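Local coordinates for protein GH26C (Muricauda sp. MAR_2010_75, PDB 6Q78) that probably hydrolyses internal beta-1,4-mannosidic linkages of mannans as a family 26 endo-beta-mannanase, at residues 183-188 against 244-248; 203-208 against 260-265; 272-276 against 296-301. All blocks are in the same frame, centred on the assembly; numbering follows the deposited sequence.

Contact 1 of 3, residues 183-188 against 244-248; sequences LKSILP and EYIQL
On the outside of the TIM barrel, the last turn of helix 176-186 and the loop that follows it lie against an early turn of helix 242-259, with Leu183 and Leu187 packed on Glu244 and Leu248. No direct hydrogen bond joins the two segments. The inner part is apolar. Leu183 has CG anti to the backbone N (chi1 -175°), which carries its methyls across to the other helix. Leu183 CD1 lies 3.5 Å from Leu248 CD2, while CD2 rests by the CB of Glu244. The second methyl of Leu248, CD1, meets the end of Ile186 at its CD1, 3.6 Å away, so each branch of Leu248 has its own apolar partner. The two methyls of Leu187 reach different residues of the facing helix. Leu187 CD1 sits 3.7 Å from Glu244 CG, where the two side chains cross at about a right angle. Leu187 CD2 lies 3.8 Å from Leu248 CB. Towards solvent the partners become polar. The extended chain of Lys184 runs past the carboxylate of Glu244, with Lys184 CG 3.5 Å from Glu244 OE2. Lys184 NZ stays 4.9 Å from Glu244 OE1, so the charges may attract at a distance but form no salt bridge. The carboxamide of Gln247 meets the ring of Pro188 through NE2, 3.5 Å from Pro188 CD. A water joins these two residues. It accepts from Gln247 NE2 at 2.8 Å and donates to Pro188 O. Around the pair, Tyr196 of helix 193-208 touches both Ile186 and Leu248, and His193 of that helix touches Pro188. Tyr245 points away and bonds through OH to Phe225 O, in the loop after strand 220-223.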
# COMPACT_ATOMS: atom_id res chain seq x y z
N LEU A 183 -0.81 6.50 20.60
CA LEU A 183 -1.32 7.42 19.58
C LEU A 183 -1.60 8.78 20.20
O LEU A 183 -1.19 9.82 19.67
CB LEU A 183 -2.57 6.87 18.88
CG LEU A 183 -3.05 7.75 17.71
CD1 LEU A 183 -3.69 6.93 16.57
CD2 LEU A 183 -4.03 8.79 18.16
N LYS A 184 -2.26 8.80 21.35
CA LYS A 184 -2.49 10.08 22.02
C LYS A 184 -1.19 10.85 22.22
O LYS A 184 -1.17 12.08 22.10
CB LYS A 184 -3.21 9.87 23.36
CG LYS A 184 -4.63 9.30 23.22
CD LYS A 184 -5.15 8.70 24.54
CE LYS A 184 -6.48 7.99 24.32
NZ LYS A 184 -6.93 7.32 25.58
N SER A 185 -0.08 10.14 22.50
CA SER A 185 1.17 10.81 22.83
C SER A 185 1.83 11.47 21.62
O SER A 185 2.75 12.27 21.81
CB SER A 185 2.15 9.84 23.51
OG SER A 185 2.79 9.01 22.53
N ILE A 186 1.43 11.13 20.39
CA ILE A 186 2.06 11.74 19.23
C ILE A 186 1.26 12.89 18.64
O ILE A 186 1.75 13.56 17.71
CB ILE A 186 2.48 10.72 18.15
CG1 ILE A 186 1.25 10.03 17.57
CG2 ILE A 186 3.53 9.78 18.71
CD1 ILE A 186 1.57 9.18 16.30
N LEU A 187 0.06 13.15 19.16
CA LEU A 187 -0.74 14.27 18.71
C LEU A 187 -0.16 15.55 19.30
O LEU A 187 0.62 15.51 20.27
CB LEU A 187 -2.16 14.08 19.25
CG LEU A 187 -2.92 12.86 18.71
CD1 LEU A 187 -4.28 12.70 19.40
CD2 LEU A 187 -3.07 13.02 17.23
N PRO A 188 -0.48 16.69 18.72
CA PRO A 188 -0.04 17.96 19.32
C PRO A 188 -0.47 18.01 20.78
O PRO A 188 -1.61 17.69 21.12
CB PRO A 188 -0.75 19.01 18.46
CG PRO A 188 -0.91 18.32 17.12
CD PRO A 188 -1.23 16.88 17.47
N GLU A 244 -9.34 11.57 17.39
CA GLU A 244 -7.88 11.46 17.52
C GLU A 244 -7.26 10.87 16.26
O GLU A 244 -6.22 11.36 15.80
CB GLU A 244 -7.51 10.63 18.75
CG GLU A 244 -7.66 11.40 20.09
CD GLU A 244 -7.67 10.52 21.33
OE1 GLU A 244 -7.81 9.29 21.23
OE2 GLU A 244 -7.57 11.08 22.46
N TYR A 245 -7.86 9.81 15.70
CA TYR A 245 -7.29 9.23 14.49
C TYR A 245 -7.30 10.24 13.36
O TYR A 245 -6.30 10.39 12.64
CB TYR A 245 -8.07 7.96 14.10
CG TYR A 245 -7.45 7.26 12.93
CD1 TYR A 245 -6.42 6.33 13.12
CD2 TYR A 245 -7.84 7.57 11.62
CE1 TYR A 245 -5.80 5.72 12.03
CE2 TYR A 245 -7.24 6.96 10.53
CZ TYR A 245 -6.23 6.02 10.75
OH TYR A 245 -5.65 5.43 9.64
N ILE A 246 -8.41 10.95 13.19
CA ILE A 246 -8.53 11.94 12.12
C ILE A 246 -7.55 13.08 12.34
O ILE A 246 -6.91 13.56 11.39
CB ILE A 246 -9.99 12.42 12.03
CG1 ILE A 246 -10.87 11.30 11.46
CG2 ILE A 246 -10.10 13.67 11.15
CD1 ILE A 246 -12.35 11.70 11.43
N GLN A 247 -7.40 13.53 13.60
CA GLN A 247 -6.42 14.58 13.89
C GLN A 247 -5.02 14.13 13.54
O GLN A 247 -4.22 14.91 13.01
CB GLN A 247 -6.50 14.94 15.38
CG GLN A 247 -5.56 16.07 15.77
CD GLN A 247 -5.52 16.34 17.27
OE1 GLN A 247 -6.22 15.70 18.06
NE2 GLN A 247 -4.71 17.31 17.67
N LEU A 248 -4.67 12.88 13.86
CA LEU A 248 -3.36 12.36 13.51
C LEU A 248 -3.16 12.37 11.99
O LEU A 248 -2.12 12.84 11.49
CB LEU A 248 -3.21 10.94 14.04
CG LEU A 248 -1.97 10.19 13.55
CD1 LEU A 248 -0.65 10.88 13.97
CD2 LEU A 248 -2.00 8.74 14.04
O HOH W 1 -4.19 18.19 20.31

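Contact 2 of 3, residues 203-208 against 260-265; sequences IASFTK and LSVNNM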
# COMPACT_ATOMS: atom_id res chain seq x y z
N ILE A 203 11.10 10.48 7.24
CA ILE A 203 10.35 10.05 6.06
C ILE A 203 10.50 11.07 4.93
O ILE A 203 10.69 10.70 3.76
CB ILE A 203 8.87 9.82 6.43
CG1 ILE A 203 8.77 8.51 7.25
CG2 ILE A 203 7.99 9.75 5.13
CD1 ILE A 203 7.37 8.23 7.76
N ALA A 204 10.40 12.36 5.25
CA ALA A 204 10.49 13.39 4.21
C ALA A 204 11.87 13.43 3.57
O ALA A 204 11.98 13.53 2.34
CB ALA A 204 10.13 14.75 4.80
N SER A 205 12.94 13.37 4.38
CA SER A 205 14.27 13.44 3.81
C SER A 205 14.55 12.21 2.95
O SER A 205 15.13 12.32 1.86
CB SER A 205 15.34 13.65 4.89
OG SER A 205 15.44 12.52 5.71
N PHE A 206 14.09 11.03 3.40
CA PHE A 206 14.26 9.85 2.56
C PHE A 206 13.49 10.01 1.26
O PHE A 206 14.00 9.71 0.17
CB PHE A 206 13.79 8.59 3.32
CG PHE A 206 13.87 7.33 2.51
CD1 PHE A 206 12.81 6.91 1.72
CD2 PHE A 206 15.04 6.57 2.52
CE1 PHE A 206 12.90 5.73 1.00
CE2 PHE A 206 15.13 5.41 1.76
CZ PHE A 206 14.08 4.99 1.01
N THR A 207 12.22 10.41 1.38
CA THR A 207 11.38 10.50 0.18
C THR A 207 11.91 11.52 -0.82
O THR A 207 11.92 11.28 -2.04
CB THR A 207 9.96 10.84 0.62
OG1 THR A 207 9.44 9.78 1.44
CG2 THR A 207 9.02 11.00 -0.59
N LYS A 208 12.39 12.68 -0.33
CA LYS A 208 12.92 13.69 -1.25
C LYS A 208 14.28 13.32 -1.81
O LYS A 208 14.75 14.02 -2.72
CB LYS A 208 13.05 15.01 -0.53
CG LYS A 208 11.77 15.65 -0.16
CD LYS A 208 12.13 16.94 0.59
CE LYS A 208 10.96 17.71 0.96
NZ LYS A 208 11.49 18.97 1.58
N LEU A 260 7.16 20.30 5.44
CA LEU A 260 8.37 19.64 4.92
C LEU A 260 8.42 19.63 3.39
O LEU A 260 9.35 19.04 2.82
CB LEU A 260 8.48 18.21 5.47
CG LEU A 260 8.47 18.15 6.99
CD1 LEU A 260 8.56 16.72 7.42
CD2 LEU A 260 9.61 18.98 7.60
N SER A 261 7.45 20.26 2.73
CA SER A 261 7.42 20.41 1.27
C SER A 261 7.68 19.12 0.51
O SER A 261 8.40 19.10 -0.50
CB SER A 261 8.38 21.50 0.79
OG SER A 261 8.09 22.74 1.44
N VAL A 262 7.03 18.03 0.94
CA VAL A 262 7.15 16.76 0.22
C VAL A 262 6.17 16.81 -0.94
O VAL A 262 4.95 16.78 -0.74
CB VAL A 262 6.88 15.55 1.11
CG1 VAL A 262 6.95 14.26 0.26
CG2 VAL A 262 7.92 15.48 2.24
N ASN A 263 6.70 16.86 -2.16
CA ASN A 263 5.86 17.01 -3.33
C ASN A 263 5.77 15.76 -4.18
O ASN A 263 5.14 15.80 -5.25
CB ASN A 263 6.39 18.19 -4.17
CG ASN A 263 6.10 19.51 -3.52
OD1 ASN A 263 5.06 19.65 -2.88
ND2 ASN A 263 6.99 20.49 -3.69
N ASN A 264 6.38 14.65 -3.76
CA ASN A 264 6.35 13.42 -4.54
C ASN A 264 5.62 12.30 -3.79
O ASN A 264 6.06 11.15 -3.76
CB ASN A 264 7.76 13.00 -5.00
CG ASN A 264 8.77 12.82 -3.86
OD1 ASN A 264 8.86 13.63 -2.94
ND2 ASN A 264 9.58 11.77 -3.96
N MET A 265 4.48 12.63 -3.19
CA MET A 265 3.70 11.69 -2.38
C MET A 265 2.22 11.79 -2.72
O MET A 265 1.65 12.89 -2.79
CB MET A 265 3.88 12.04 -0.89
CG MET A 265 3.57 10.94 0.08
SD MET A 265 4.22 11.45 1.72
CE MET A 265 5.70 10.47 1.89
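The first torsion of Thr207 (chi1 -63°) turns OG1 back to its own helix and sends CG2 out to Asn264. Asn264 has CG between its backbone N and carbonyl carbon (chi1 56°), and from there its amide lies beside Thr207. ND2 of Asn264 bonds Thr207 O at 3.1 Å with a nearly straight N-H...O angle of 174°. The acceptor lies close to the plane of the Asn264 amide, but the donor stands well above the carbonyl plane of Thr207. The same amide flanks Thr207 CG2, and ND2 also bonds Val218 O, just ahead of strand 220-223. Thr207 OG1 donates to Ile203 O at 2.8 Å. That oxygen also accepts from Thr207 N, and the two donors reach it from opposite faces of its plane. Ala204 carries the apolar centre. Ala204 CB lies 3.5 Å from Val262 CG2, a tight fit, and 3.6 Å from Leu260 CD1. This small side chain probably allows the loop after helix 242-259 to come this close to helix 193-208. Further in, the bent chain of Met265 brings CE 4.0 Å from Ile203 CG2 and alongside Thr207 OG1, crossing both side chains at about a right angle. The extended Lys208 reaches over to the carbonyl end of Leu260, but the modelled approach is too close to interpret in detail. The buried Asn264 amide uses its nitrogen to tie two carbonyls together. One hydrogen bond, together with the apolar contacts, thus fastens this turn of helix 193-208 to the chain entering strand 265-269.

Contact 3 of 3, residues 272-276 against 296-301; sequences DNRFF and MDNYGD
Hydrogen bonds centre on the amides of Asn273 and Asn298, set almost perpendicular with their planes 87° apart. Asn273 ND2 donates to Asn298 OD1 at 2.9 Å, coming from above the plane of the acceptor amide. From the other face the backbone N of Asp301 reaches the same oxygen at 3.0 Å, which closes an Asx motif. Asn298 ND2 in turn bonds Asp301 OD2 at 2.8 Å, on the anti side of the carboxylate. Both ends of the Asn298 amide are thereby held and its rotation is fixed. A leucine at Asn298 would probably leave Asn273 ND2 and the backbone N of Asp301 without this shared acceptor and set the turn free to shift. Water adds a bridge between the segments, donating to Asp272 OD1 at 2.7 Å and accepting from Tyr299 N. Apolar and sulfur contacts form a second group. Met296 has CG between the backbone N and the carbonyl carbon (chi1 66°) and bends at its end, which lays CE 3.7 Å from Phe275 CE2 and beside Asn273 CA. Its SD is 5.0 Å from the Phe275 ring centre, an oblique Met-aromatic contact. Two of the carboxylates have partners outside the pair. Asp297 OD2 forms a salt bridge with Arg223 and its OD1 bonds Thr334, while Asp301 has salt bridges to Lys316 and Arg312. The loop after strand 265-269 thus lies on the end of strand 293-298, with strand 330-336 bonded alongside through Met296 and Asn298. Helix 306-327 packs behind, touching Phe275, Met296 and Asn298.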
# COMPACT_ATOMS: atom_id res chain seq x y z
N ASP A 272 -8.77 -2.43 7.32
CA ASP A 272 -8.85 -3.84 6.96
C ASP A 272 -10.26 -4.06 6.41
O ASP A 272 -10.73 -3.21 5.65
CB ASP A 272 -8.56 -4.69 8.19
CG ASP A 272 -8.06 -6.07 7.85
OD1 ASP A 272 -8.92 -6.97 7.73
OD2 ASP A 272 -6.83 -6.27 7.74
N ASN A 273 -10.91 -5.18 6.72
CA ASN A 273 -12.15 -5.55 6.03
C ASN A 273 -13.38 -5.48 6.92
O ASN A 273 -14.41 -6.09 6.59
CB ASN A 273 -12.03 -6.96 5.42
CG ASN A 273 -11.97 -8.03 6.51
OD1 ASN A 273 -12.19 -7.74 7.68
ND2 ASN A 273 -11.72 -9.26 6.12
N ARG A 274 -13.31 -4.72 8.01
CA ARG A 274 -14.33 -4.75 9.06
C ARG A 274 -15.37 -3.65 8.84
O ARG A 274 -15.61 -2.80 9.68
CB ARG A 274 -13.68 -4.63 10.43
CG ARG A 274 -12.80 -5.84 10.75
CD ARG A 274 -11.94 -5.54 11.99
NE ARG A 274 -12.81 -5.40 13.14
CZ ARG A 274 -13.18 -6.41 13.94
NH1 ARG A 274 -12.75 -7.64 13.70
NH2 ARG A 274 -13.98 -6.17 14.96
N PHE A 275 -15.98 -3.68 7.66
CA PHE A 275 -17.07 -2.79 7.33
C PHE A 275 -17.96 -3.46 6.29
O PHE A 275 -17.51 -4.30 5.50
CB PHE A 275 -16.52 -1.45 6.79
CG PHE A 275 -15.79 -1.57 5.49
CD1 PHE A 275 -16.44 -1.42 4.26
CD2 PHE A 275 -14.42 -1.82 5.49
CE1 PHE A 275 -15.74 -1.51 3.06
CE2 PHE A 275 -13.73 -1.94 4.28
CZ PHE A 275 -14.40 -1.80 3.07
N PHE A 276 -19.23 -3.05 6.30
CA PHE A 276 -20.22 -3.54 5.35
C PHE A 276 -20.99 -2.41 4.69
O PHE A 276 -21.96 -2.70 3.96
CB PHE A 276 -21.25 -4.42 6.06
CG PHE A 276 -20.69 -5.70 6.57
CD1 PHE A 276 -20.69 -6.83 5.78
CD2 PHE A 276 -20.18 -5.78 7.86
CE1 PHE A 276 -20.19 -8.02 6.24
CE2 PHE A 276 -19.67 -6.97 8.33
CZ PHE A 276 -19.67 -8.09 7.52
N MET A 296 -8.45 -0.75 0.92
CA MET A 296 -8.76 -1.65 2.02
C MET A 296 -7.82 -2.84 1.91
O MET A 296 -7.34 -3.17 0.81
CB MET A 296 -10.21 -2.15 2.00
CG MET A 296 -10.48 -3.05 0.79
SD MET A 296 -12.14 -3.75 0.81
CE MET A 296 -12.11 -4.71 2.37
N ASP A 297 -7.54 -3.46 3.05
CA ASP A 297 -6.82 -4.72 3.11
C ASP A 297 -7.82 -5.85 3.35
O ASP A 297 -8.78 -5.71 4.12
CB ASP A 297 -5.78 -4.71 4.23
CG ASP A 297 -4.69 -3.67 3.99
OD1 ASP A 297 -4.69 -3.10 2.89
OD2 ASP A 297 -3.83 -3.48 4.87
N ASN A 298 -7.62 -6.98 2.67
CA ASN A 298 -8.53 -8.10 2.89
C ASN A 298 -7.82 -9.43 2.71
O ASN A 298 -7.62 -9.88 1.56
CB ASN A 298 -9.75 -7.99 1.99
CG ASN A 298 -10.93 -8.82 2.50
OD1 ASN A 298 -10.76 -9.68 3.38
ND2 ASN A 298 -12.15 -8.55 1.97
N TYR A 299 -7.50 -10.08 3.82
CA TYR A 299 -7.14 -11.49 3.83
C TYR A 299 -8.27 -12.36 4.36
O TYR A 299 -8.47 -13.47 3.87
CB TYR A 299 -5.93 -11.72 4.75
CG TYR A 299 -4.70 -10.90 4.37
CD1 TYR A 299 -4.53 -9.59 4.84
CD2 TYR A 299 -3.75 -11.42 3.50
CE1 TYR A 299 -3.37 -8.86 4.50
CE2 TYR A 299 -2.65 -10.70 3.12
CZ TYR A 299 -2.46 -9.43 3.65
OH TYR A 299 -1.32 -8.71 3.28
N GLY A 300 -9.04 -11.85 5.32
CA GLY A 300 -9.99 -12.71 6.02
C GLY A 300 -11.07 -13.29 5.13
O GLY A 300 -11.46 -14.45 5.30
N ASP A 301 -11.57 -12.50 4.16
CA ASP A 301 -12.65 -13.04 3.33
C ASP A 301 -12.16 -14.07 2.33
O ASP A 301 -12.99 -14.81 1.77
CB ASP A 301 -13.42 -11.92 2.65
CG ASP A 301 -14.17 -11.05 3.64
OD1 ASP A 301 -14.69 -11.59 4.65
OD2 ASP A 301 -14.24 -9.82 3.41
O HOH W 2 -8.18 -9.23 6.48

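The three contacts do not touch. Contacts 1 and 2 have centres 21 Å apart and are linked along the chain: consecutive helices 176-186 and 193-208 meet helix 242-259 and the loop leaving it, respectively. Contact 3 comes later, centred 24 Å from contact 1 and 30 Å from contact 2, across the chain's centre from the latter. Contact 2 leads into strand 265-269 and contact 3 follows it, at the C-terminal ends of the barrel strands. That face carries the active site in TIM barrels, so contact 3 is probably close to the catalytic pocket. A bound Tris molecule, probably from the crystallisation liquor, is about 5 Å from the Asp297 side chain.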